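Lactaldehyde dehydrogenase (Escherichia coli BL21, PDB 2OPX) catalyses the irreversible NAD(+)-dependent oxidation of L-lactaldehyde to L-lactate, and also oxidises glycolaldehyde, in the breakdown of fucose and rhamnose. Local coordinates at residues Ser276-Ser281 with Ile323-Leu328; Phe314-Glu319 with Gly362-Pro367. All blocks are in the same frame, centred on the assembly; numbering follows the deposited sequence.

Contact 1 (Ser276-Ser281 with Ile323-Leu328); sequences SRVINS and IAMGPL. With DXC ((3alpha,5beta,12alpha)-3,12-dihydroxycholan-24-oic acid), chain D.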
ATOM      1  N   SER A 276      21.064 -10.719 -23.871  1.00 26.32           N
ATOM      2  CA  SER A 276      20.318  -9.467 -23.845  1.00 26.45           C
ATOM      3  C   SER A 276      20.464  -8.635 -25.107  1.00 27.36           C
ATOM      4  O   SER A 276      19.637  -7.761 -25.372  1.00 27.87           O
ATOM      5  CB  SER A 276      20.752  -8.618 -22.650  1.00 26.23           C
ATOM      6  OG  SER A 276      20.506  -9.290 -21.429  1.00 30.10           O
ATOM      7  N   ARG A 277      21.514  -8.891 -25.880  1.00 26.34           N
ATOM      8  CA  ARG A 277      21.737  -8.126 -27.098  1.00 25.54           C
ATOM      9  C   ARG A 277      21.320  -8.835 -28.368  1.00 25.45           C
ATOM     10  O   ARG A 277      20.791  -8.222 -29.293  1.00 25.52           O
ATOM     11  CB  ARG A 277      23.218  -7.735 -27.234  1.00 26.05           C
ATOM     12  CG  ARG A 277      23.507  -6.895 -28.483  1.00 24.60           C
ATOM     13  CD  ARG A 277      22.318  -5.978 -28.720  1.00 26.13           C
ATOM     14  NE  ARG A 277      22.564  -4.840 -29.585  1.00 25.38           N
ATOM     15  CZ  ARG A 277      21.611  -3.981 -29.930  1.00 26.20           C
ATOM     16  NH1 ARG A 277      20.375  -4.153 -29.481  1.00 25.64           N
ATOM     17  NH2 ARG A 277      21.893  -2.950 -30.712  1.00 29.15           N
ATOM     18  N   VAL A 278      21.565 -10.132 -28.415  1.00 26.04           N
ATOM     19  CA  VAL A 278      21.268 -10.904 -29.598  1.00 25.90           C
ATOM     20  C   VAL A 278      19.815 -11.357 -29.689  1.00 25.44           C
ATOM     21  O   VAL A 278      19.337 -11.701 -30.769  1.00 26.58           O
ATOM     22  CB  VAL A 278      22.213 -12.117 -29.666  1.00 25.61           C
ATOM     23  CG1 VAL A 278      21.714 -13.223 -28.760  1.00 26.95           C
ATOM     24  CG2 VAL A 278      22.352 -12.577 -31.087  1.00 28.20           C
ATOM     25  N   ILE A 279      19.107 -11.343 -28.564  1.00 24.19           N
ATOM     26  CA  ILE A 279      17.711 -11.770 -28.558  1.00 23.30           C
ATOM     27  C   ILE A 279      16.883 -10.984 -29.575  1.00 23.41           C
ATOM     28  O   ILE A 279      17.009  -9.760 -29.695  1.00 21.95           O
ATOM     29  CB  ILE A 279      17.079 -11.626 -27.144  1.00 23.65           C
ATOM     30  CG1 ILE A 279      15.651 -12.176 -27.153  1.00 23.32           C
ATOM     31  CG2 ILE A 279      17.108 -10.171 -26.692  1.00 20.68           C
ATOM     32  CD1 ILE A 279      15.041 -12.287 -25.775  1.00 22.36           C
ATOM     33  N   ASN A 280      16.042 -11.703 -30.312  1.00 22.25           N
ATOM     34  CA  ASN A 280      15.198 -11.099 -31.334  1.00 22.81           C
ATOM     35  C   ASN A 280      16.046 -10.238 -32.270  1.00 22.65           C
ATOM     36  O   ASN A 280      15.595  -9.205 -32.776  1.00 22.18           O
ATOM     37  CB  ASN A 280      14.106 -10.239 -30.696  1.00 22.39           C
ATOM     38  CG  ASN A 280      12.901 -10.070 -31.602  1.00 23.23           C
ATOM     39  OD1 ASN A 280      12.272  -9.010 -31.630  1.00 22.66           O
ATOM     40  ND2 ASN A 280      12.567 -11.124 -32.346  1.00 21.16           N
ATOM     41  N   SER A 281      17.285 -10.671 -32.483  1.00 22.28           N
ATOM     42  CA  SER A 281      18.213  -9.968 -33.358  1.00 21.87           C
ATOM     43  C   SER A 281      18.491  -8.544 -32.884  1.00 21.92           C
ATOM     44  O   SER A 281      18.743  -7.649 -33.694  1.00 21.74           O
ATOM     45  CB  SER A 281      17.662  -9.954 -34.788  1.00 20.37           C
ATOM     46  OG  SER A 281      17.440 -11.276 -35.250  1.00 16.16           O
ATOM     47  N   ILE A 323      19.441 -21.771 -34.564  1.00 27.07           N
ATOM     48  CA  ILE A 323      19.946 -20.411 -34.682  1.00 25.05           C
ATOM     49  C   ILE A 323      19.482 -19.558 -33.511  1.00 24.10           C
ATOM     50  O   ILE A 323      18.487 -19.870 -32.859  1.00 24.55           O
ATOM     51  CB  ILE A 323      19.478 -19.744 -35.984  1.00 24.50           C
ATOM     52  CG1 ILE A 323      17.960 -19.849 -36.108  1.00 24.97           C
ATOM     53  CG2 ILE A 323      20.149 -20.401 -37.169  1.00 25.37           C
ATOM     54  CD1 ILE A 323      17.396 -19.110 -37.297  1.00 24.33           C
ATOM     55  N   ALA A 324      20.210 -18.479 -33.250  1.00 22.66           N
ATOM     56  CA  ALA A 324      19.887 -17.575 -32.155  1.00 20.26           C
ATOM     57  C   ALA A 324      19.147 -16.350 -32.668  1.00 19.75           C
ATOM     58  O   ALA A 324      18.429 -15.698 -31.917  1.00 19.96           O
ATOM     59  CB  ALA A 324      21.164 -17.146 -31.440  1.00 20.10           C
ATOM     60  N   MET A 325      19.333 -16.040 -33.947  1.00 18.47           N
ATOM     61  CA  MET A 325      18.685 -14.881 -34.544  1.00 18.27           C
ATOM     62  C   MET A 325      18.001 -15.184 -35.860  1.00 18.01           C
ATOM     63  O   MET A 325      18.381 -16.108 -36.590  1.00 17.97           O
ATOM     64  CB  MET A 325      19.693 -13.766 -34.824  1.00 18.88           C
ATOM     65  CG  MET A 325      20.549 -13.352 -33.675  1.00 19.09           C
ATOM     66  SD  MET A 325      21.357 -11.804 -34.080  1.00 22.32           S
ATOM     67  CE  MET A 325      22.145 -12.192 -35.664  1.00 20.31           C
ATOM     68  N   GLY A 326      16.996 -14.373 -36.162  1.00 15.15           N
ATOM     69  CA  GLY A 326      16.290 -14.501 -37.416  1.00 14.69           C
ATOM     70  C   GLY A 326      16.661 -13.239 -38.167  1.00 14.56           C
ATOM     71  O   GLY A 326      17.621 -12.561 -37.791  1.00 14.89           O
ATOM     72  N   PRO A 327      15.940 -12.888 -39.232  1.00 13.88           N
ATOM     73  CA  PRO A 327      16.283 -11.666 -39.960  1.00 14.81           C
ATOM     74  C   PRO A 327      15.715 -10.449 -39.232  1.00 15.92           C
ATOM     75  O   PRO A 327      14.970 -10.590 -38.266  1.00 16.34           O
ATOM     76  CB  PRO A 327      15.607 -11.879 -41.304  1.00 15.71           C
ATOM     77  CG  PRO A 327      14.336 -12.591 -40.897  1.00 15.89           C
ATOM     78  CD  PRO A 327      14.854 -13.623 -39.903  1.00 13.58           C
ATOM     79  N   LEU A 328      16.083  -9.256 -39.683  1.00 17.31           N
ATOM     80  CA  LEU A 328      15.544  -8.044 -39.090  1.00 17.53           C
ATOM     81  C   LEU A 328      14.136  -7.936 -39.671  1.00 19.00           C
ATOM     82  O   LEU A 328      13.829  -8.578 -40.679  1.00 18.09           O
ATOM     83  CB  LEU A 328      16.378  -6.823 -39.480  1.00 17.12           C
ATOM     84  CG  LEU A 328      17.791  -6.763 -38.898  1.00 18.97           C
ATOM     85  CD1 LEU A 328      18.452  -5.449 -39.300  1.00 19.63           C
ATOM     86  CD2 LEU A 328      17.731  -6.878 -37.391  1.00 15.99           C
TER
HETATM   87  C1  DXC D1003      14.604 -18.729 -22.392  1.00 63.73           C
HETATM   88  C2  DXC D1003      15.970 -18.015 -22.539  1.00 64.02           C
HETATM   89  C3  DXC D1003      15.976 -17.085 -23.783  1.00 65.20           C
HETATM   90  C4  DXC D1003      15.591 -17.860 -25.111  1.00 65.70           C
HETATM   91  C5  DXC D1003      14.272 -18.648 -24.907  1.00 64.89           C
HETATM   92  C6  DXC D1003      14.274 -19.548 -23.652  1.00 63.87           C
HETATM   93  C7  DXC D1003      17.331 -16.341 -23.933  1.00 65.76           C
HETATM   94  C8  DXC D1003      18.471 -17.219 -24.483  1.00 67.03           C
HETATM   95  C9  DXC D1003      18.120 -17.930 -25.807  1.00 67.96           C
HETATM   96  C10 DXC D1003      16.796 -18.771 -25.634  1.00 66.87           C
HETATM   97  C11 DXC D1003      19.268 -18.855 -26.344  1.00 69.95           C
HETATM   98  C12 DXC D1003      18.928 -19.587 -27.696  1.00 70.24           C
HETATM   99  C13 DXC D1003      17.615 -20.419 -27.453  1.00 69.62           C
HETATM  100  C14 DXC D1003      16.442 -19.533 -26.940  1.00 68.19           C
HETATM  101  C15 DXC D1003      20.680 -18.275 -26.583  1.00 69.81           C
HETATM  102  C16 DXC D1003      21.352 -19.323 -27.486  1.00 70.87           C
HETATM  103  C17 DXC D1003      20.293 -20.401 -27.843  1.00 71.41           C
HETATM  104  C18 DXC D1003      15.177 -16.796 -26.152  1.00 65.92           C
HETATM  105  C19 DXC D1003      20.681 -21.261 -29.146  1.00 72.34           C
HETATM  106  O1  DXC D1003      17.826 -21.450 -26.468  1.00 69.62           O
HETATM  107  O2  DXC D1003      14.616 -19.589 -21.245  1.00 62.92           O
HETATM  108  C20 DXC D1003      18.653 -18.511 -28.814  1.00 69.87           C
HETATM  109  C21 DXC D1003      19.614 -22.336 -29.494  1.00 72.85           C
HETATM  110  C22 DXC D1003      19.951 -23.240 -30.706  1.00 74.02           C
HETATM  111  C23 DXC D1003      21.069 -24.254 -30.431  1.00 74.28           C
HETATM  112  O3  DXC D1003      20.796 -25.320 -29.816  1.00 74.20           O
HETATM  113  O4  DXC D1003      22.234 -23.995 -30.836  1.00 73.87           O
HETATM  114  C24 DXC D1003      21.040 -20.386 -30.368  1.00 73.08           C
HETATM  115  O   HOH W   1      16.399 -14.448 -30.752  1.00 35.31           O

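Contact 2 (Phe314-Glu319 with Gly362-Pro367); sequences FGNPAE and GYYYPP. With DXC ((3alpha,5beta,12alpha)-3,12-dihydroxycholan-24-oic acid), chain C.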
ATOM      1  N   PHE A 314      22.622 -17.179 -37.232  1.00 30.80           N
ATOM      2  CA  PHE A 314      21.363 -16.584 -37.650  1.00 29.94           C
ATOM      3  C   PHE A 314      20.870 -17.208 -38.943  1.00 29.34           C
ATOM      4  O   PHE A 314      21.662 -17.533 -39.820  1.00 29.59           O
ATOM      5  CB  PHE A 314      21.518 -15.077 -37.853  1.00 30.07           C
ATOM      6  CG  PHE A 314      22.563 -14.705 -38.864  1.00 29.88           C
ATOM      7  CD1 PHE A 314      23.896 -14.584 -38.496  1.00 30.53           C
ATOM      8  CD2 PHE A 314      22.212 -14.468 -40.188  1.00 30.25           C
ATOM      9  CE1 PHE A 314      24.867 -14.231 -39.429  1.00 30.92           C
ATOM     10  CE2 PHE A 314      23.173 -14.115 -41.129  1.00 30.08           C
ATOM     11  CZ  PHE A 314      24.502 -13.994 -40.750  1.00 29.90           C
ATOM     12  N   GLY A 315      19.555 -17.367 -39.053  1.00 28.69           N
ATOM     13  CA  GLY A 315      18.979 -17.946 -40.250  1.00 27.42           C
ATOM     14  C   GLY A 315      17.479 -17.764 -40.377  1.00 27.30           C
ATOM     15  O   GLY A 315      16.879 -16.934 -39.698  1.00 27.04           O
ATOM     16  N   ASN A 316      16.874 -18.535 -41.273  1.00 28.13           N
ATOM     17  CA  ASN A 316      15.434 -18.483 -41.482  1.00 28.37           C
ATOM     18  C   ASN A 316      14.823 -19.316 -40.362  1.00 28.59           C
ATOM     19  O   ASN A 316      14.922 -20.543 -40.370  1.00 29.56           O
ATOM     20  CB  ASN A 316      15.072 -19.093 -42.832  1.00 27.06           C
ATOM     21  CG  ASN A 316      13.581 -19.139 -43.061  1.00 27.40           C
ATOM     22  OD1 ASN A 316      12.806 -19.289 -42.117  1.00 28.60           O
ATOM     23  ND2 ASN A 316      13.168 -19.030 -44.318  1.00 27.19           N
ATOM     24  N   PRO A 317      14.165 -18.659 -39.394  1.00 28.16           N
ATOM     25  CA  PRO A 317      13.540 -19.329 -38.248  1.00 27.99           C
ATOM     26  C   PRO A 317      12.597 -20.487 -38.564  1.00 29.12           C
ATOM     27  O   PRO A 317      12.455 -21.405 -37.759  1.00 30.20           O
ATOM     28  CB  PRO A 317      12.842 -18.182 -37.522  1.00 27.05           C
ATOM     29  CG  PRO A 317      12.475 -17.271 -38.630  1.00 27.69           C
ATOM     30  CD  PRO A 317      13.726 -17.256 -39.470  1.00 26.98           C
ATOM     31  N   ALA A 318      11.956 -20.451 -39.725  1.00 29.41           N
ATOM     32  CA  ALA A 318      11.035 -21.517 -40.095  1.00 31.66           C
ATOM     33  C   ALA A 318      11.772 -22.778 -40.535  1.00 33.76           C
ATOM     34  O   ALA A 318      11.215 -23.875 -40.501  1.00 32.98           O
ATOM     35  CB  ALA A 318      10.113 -21.047 -41.212  1.00 30.87           C
ATOM     36  N   GLU A 319      13.028 -22.617 -40.939  1.00 35.59           N
ATOM     37  CA  GLU A 319      13.817 -23.744 -41.413  1.00 37.68           C
ATOM     38  C   GLU A 319      14.938 -24.214 -40.499  1.00 37.14           C
ATOM     39  O   GLU A 319      15.624 -25.185 -40.813  1.00 37.20           O
ATOM     40  CB  GLU A 319      14.385 -23.419 -42.792  1.00 39.24           C
ATOM     41  CG  GLU A 319      13.405 -23.689 -43.911  1.00 44.22           C
ATOM     42  CD  GLU A 319      13.674 -22.844 -45.130  1.00 48.30           C
ATOM     43  OE1 GLU A 319      14.859 -22.705 -45.510  1.00 51.54           O
ATOM     44  OE2 GLU A 319      12.699 -22.320 -45.712  1.00 50.47           O
ATOM     45  N   GLY A 362      15.808 -11.818 -47.934  1.00 25.58           N
ATOM     46  CA  GLY A 362      15.701 -11.690 -46.494  1.00 25.24           C
ATOM     47  C   GLY A 362      16.477 -10.490 -45.995  1.00 24.61           C
ATOM     48  O   GLY A 362      17.194  -9.842 -46.761  1.00 24.40           O
ATOM     49  N   TYR A 363      16.337 -10.183 -44.709  1.00 23.31           N
ATOM     50  CA  TYR A 363      17.033  -9.042 -44.134  1.00 22.94           C
ATOM     51  C   TYR A 363      17.842  -9.489 -42.945  1.00 22.19           C
ATOM     52  O   TYR A 363      17.450  -9.295 -41.798  1.00 22.31           O
ATOM     53  CB  TYR A 363      16.028  -7.969 -43.731  1.00 22.35           C
ATOM     54  CG  TYR A 363      15.021  -7.725 -44.817  1.00 23.47           C
ATOM     55  CD1 TYR A 363      13.706  -8.158 -44.682  1.00 25.33           C
ATOM     56  CD2 TYR A 363      15.402  -7.134 -46.019  1.00 23.84           C
ATOM     57  CE1 TYR A 363      12.792  -8.016 -45.718  1.00 28.26           C
ATOM     58  CE2 TYR A 363      14.500  -6.986 -47.061  1.00 26.73           C
ATOM     59  CZ  TYR A 363      13.197  -7.431 -46.907  1.00 28.82           C
ATOM     60  OH  TYR A 363      12.295  -7.294 -47.940  1.00 34.53           O
ATOM     61  N   TYR A 364      18.986 -10.090 -43.238  1.00 20.85           N
ATOM     62  CA  TYR A 364      19.863 -10.595 -42.205  1.00 18.45           C
ATOM     63  C   TYR A 364      21.021  -9.669 -41.933  1.00 18.23           C
ATOM     64  O   TYR A 364      21.554  -9.035 -42.843  1.00 18.77           O
ATOM     65  CB  TYR A 364      20.404 -11.962 -42.612  1.00 17.89           C
ATOM     66  CG  TYR A 364      19.340 -13.018 -42.695  1.00 17.12           C
ATOM     67  CD1 TYR A 364      18.878 -13.657 -41.542  1.00 17.42           C
ATOM     68  CD2 TYR A 364      18.770 -13.363 -43.920  1.00 15.62           C
ATOM     69  CE1 TYR A 364      17.870 -14.619 -41.605  1.00 16.86           C
ATOM     70  CE2 TYR A 364      17.763 -14.324 -43.994  1.00 17.02           C
ATOM     71  CZ  TYR A 364      17.319 -14.947 -42.833  1.00 16.64           C
ATOM     72  OH  TYR A 364      16.335 -15.905 -42.900  1.00 20.38           O
ATOM     73  N   TYR A 365      21.392  -9.580 -40.663  1.00 18.12           N
ATOM     74  CA  TYR A 365      22.525  -8.773 -40.268  1.00 17.28           C
ATOM     75  C   TYR A 365      23.285  -9.601 -39.265  1.00 17.63           C
ATOM     76  O   TYR A 365      22.725 -10.112 -38.298  1.00 18.22           O
ATOM     77  CB  TYR A 365      22.103  -7.448 -39.654  1.00 16.91           C
ATOM     78  CG  TYR A 365      23.210  -6.431 -39.755  1.00 17.82           C
ATOM     79  CD1 TYR A 365      24.155  -6.288 -38.742  1.00 18.26           C
ATOM     80  CD2 TYR A 365      23.350  -5.654 -40.900  1.00 19.06           C
ATOM     81  CE1 TYR A 365      25.216  -5.392 -38.875  1.00 18.31           C
ATOM     82  CE2 TYR A 365      24.403  -4.759 -41.042  1.00 19.19           C
ATOM     83  CZ  TYR A 365      25.328  -4.632 -40.029  1.00 19.17           C
ATOM     84  OH  TYR A 365      26.358  -3.737 -40.177  1.00 22.20           O
ATOM     85  N   PRO A 366      24.585  -9.759 -39.486  1.00 18.88           N
ATOM     86  CA  PRO A 366      25.394 -10.556 -38.569  1.00 18.73           C
ATOM     87  C   PRO A 366      25.672  -9.869 -37.246  1.00 17.27           C
ATOM     88  O   PRO A 366      25.652  -8.642 -37.156  1.00 17.66           O
ATOM     89  CB  PRO A 366      26.669 -10.779 -39.368  1.00 18.22           C
ATOM     90  CG  PRO A 366      26.821  -9.443 -40.063  1.00 19.52           C
ATOM     91  CD  PRO A 366      25.413  -9.159 -40.550  1.00 18.43           C
ATOM     92  N   PRO A 367      25.907 -10.659 -36.193  1.00 16.14           N
ATOM     93  CA  PRO A 367      26.206 -10.086 -34.881  1.00 15.57           C
ATOM     94  C   PRO A 367      27.403  -9.174 -35.134  1.00 15.96           C
ATOM     95  O   PRO A 367      28.331  -9.545 -35.847  1.00 16.09           O
ATOM     96  CB  PRO A 367      26.588 -11.306 -34.053  1.00 15.52           C
ATOM     97  CG  PRO A 367      25.723 -12.378 -34.631  1.00 18.09           C
ATOM     98  CD  PRO A 367      25.812 -12.127 -36.124  1.00 17.49           C
TER
HETATM   99  C1  DXC C1002      20.776 -19.473 -42.818  1.00 47.96           C
HETATM  100  C2  DXC C1002      22.096 -19.403 -43.625  1.00 47.50           C
HETATM  101  C3  DXC C1002      22.548 -17.926 -43.826  1.00 46.89           C
HETATM  102  C4  DXC C1002      21.415 -17.039 -44.500  1.00 46.73           C
HETATM  103  C5  DXC C1002      20.086 -17.190 -43.722  1.00 47.10           C
HETATM  104  C6  DXC C1002      19.658 -18.669 -43.523  1.00 47.46           C
HETATM  105  C7  DXC C1002      23.876 -17.855 -44.625  1.00 46.54           C
HETATM  106  C8  DXC C1002      23.692 -18.141 -46.129  1.00 46.79           C
HETATM  107  C9  DXC C1002      22.628 -17.244 -46.798  1.00 47.35           C
HETATM  108  C10 DXC C1002      21.255 -17.369 -46.046  1.00 47.38           C
HETATM  109  C11 DXC C1002      22.413 -17.561 -48.308  1.00 48.92           C
HETATM  110  C12 DXC C1002      21.343 -16.654 -49.020  1.00 49.52           C
HETATM  111  C13 DXC C1002      19.996 -16.826 -48.242  1.00 48.83           C
HETATM  112  C14 DXC C1002      20.155 -16.504 -46.728  1.00 47.96           C
HETATM  113  C15 DXC C1002      23.587 -17.538 -49.267  1.00 48.54           C
HETATM  114  C16 DXC C1002      22.887 -17.797 -50.589  1.00 49.71           C
HETATM  115  C17 DXC C1002      21.412 -17.293 -50.497  1.00 50.85           C
HETATM  116  C18 DXC C1002      21.785 -15.559 -44.263  1.00 45.58           C
HETATM  117  C19 DXC C1002      21.023 -16.482 -51.818  1.00 52.79           C
HETATM  118  O1  DXC C1002      19.508 -18.174 -48.343  1.00 48.98           O
HETATM  119  O2  DXC C1002      20.371 -20.843 -42.654  1.00 48.23           O
HETATM  120  C20 DXC C1002      21.783 -15.143 -48.892  1.00 48.23           C
HETATM  121  C21 DXC C1002      19.563 -15.976 -51.840  1.00 55.30           C
HETATM  122  C22 DXC C1002      19.099 -15.388 -53.217  1.00 57.75           C
HETATM  123  C23 DXC C1002      19.679 -16.104 -54.469  1.00 58.87           C
HETATM  124  O3  DXC C1002      19.103 -17.137 -54.910  1.00 60.61           O
HETATM  125  O4  DXC C1002      20.724 -15.633 -55.017  1.00 55.19           O
HETATM  126  C24 DXC C1002      21.985 -15.307 -52.085  1.00 55.34           C

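Contact 1 (Ser276-Ser281 with Ile323-Leu328)
V278 lays its CG2 methyl obliquely across the side chain of M325, over CG and SD. In this aldehyde dehydrogenase fold V278 lies in the last turn of helix 266-278, and the chain that follows leads to C285, the inferred active-site cysteine; M325 belongs to the loop before helix 331-347. With chi1 of 80°, CG1 of V278 sits between its backbone N and carbonyl carbon, and CG2, the branch opposite the backbone N, makes the approach.

From I279 on the chain leaves helical angles and turns through N280 and S281, both with positive phi, which brings the S281 CA to within 5.1 Å of the M325 CA. A weak backbone bond from S281 N to V278 O accompanies this turn. S281 then provides the one clear direct hydrogen bond of the contact: its OG donates to G326 O over 2.9 Å. The donor stands above the carbonyl plane, 54° out of it, and the C=O...OG angle is 118°. L328, which also packs on L334 and V337 of helix 331-347, brings CD2 to 4.0 Å from S281 CB. An alanine in place of S281 would probably leave G326 O without this donor and hold the loop at 323-328 less firmly to the turn.

The A324 methyl faces a bound deoxycholate of chain D, A324 CB being 3.4 Å from its C24. One water joins the backbones nearby, accepting from N280 N at 2.8 Å and donating to A324 O at 2.7 Å.

Contact 2 (Phe314-Glu319 with Gly362-Pro367)
A deoxycholate pocket, remote from the annotated catalytic and NAD(+) sites, is built where residues 314-319 meet residues 362-367, with F314, G315, N316 and Y364 all among its lining. One face of the Y364 ring is covered by the steroid: C5 of the deoxycholate of chain C lies 3.6 Å above the plane of that ring, displaced toward its rim. G315, with no side chain in the way, brings its CA to 3.4 Å from C6 of the same molecule. The Y364 ring also presents an edge to the backbone, with G315 O near its plane and 3.2 Å from Y364 CE1.

F314 fills the angle between Y364 and the two prolines. Y364 CD1 comes to the edge of the F314 ring, 3.7 Å from F314 CD2. F314 CE1 lies 3.9 Å from P366 CB, while F314 CD1 meets P367 CD at the same separation. The first torsion of F314 (58°) places CG between its backbone N and carbonyl carbon, directing the ring at these partners, and F314 CE2 also approaches the C18 methyl of the steroid.

Farther along, N316 closes an Asx turn: its OD1 accepts from A318 N at 2.8 Å, the donor tilted 17° from the carbonyl plane. R320 adds a hydrogen bond to the deoxycholate.

No clear hydrogen bond runs between the two segments, so aromatic and proline surfaces carry the contact, a chemistry consistent with the binding of an amphipathic detergent.

How the contacts relate
From the N terminus the four segments run 276-281, 314-319, 323-328, 362-367. Contact 1 closes a loop of 41 intervening residues that contains helix 295-311; contact 2 closes one of 42 that contains helix 331-347. Because their segments alternate, the loops cross. Residues 314-319 and 323-328 belong to one connection between those helices: its later part returns to the end of helix 266-278, its earlier part meets the loop leading into strand 368-371. The centres are 8 Å apart, and backbone atoms join the contacts: G315 N lies 3.0 Å from M325 O, a probable hydrogen bond, whereas L328 N and Y363 O are modelled too close together for a bond to be judged.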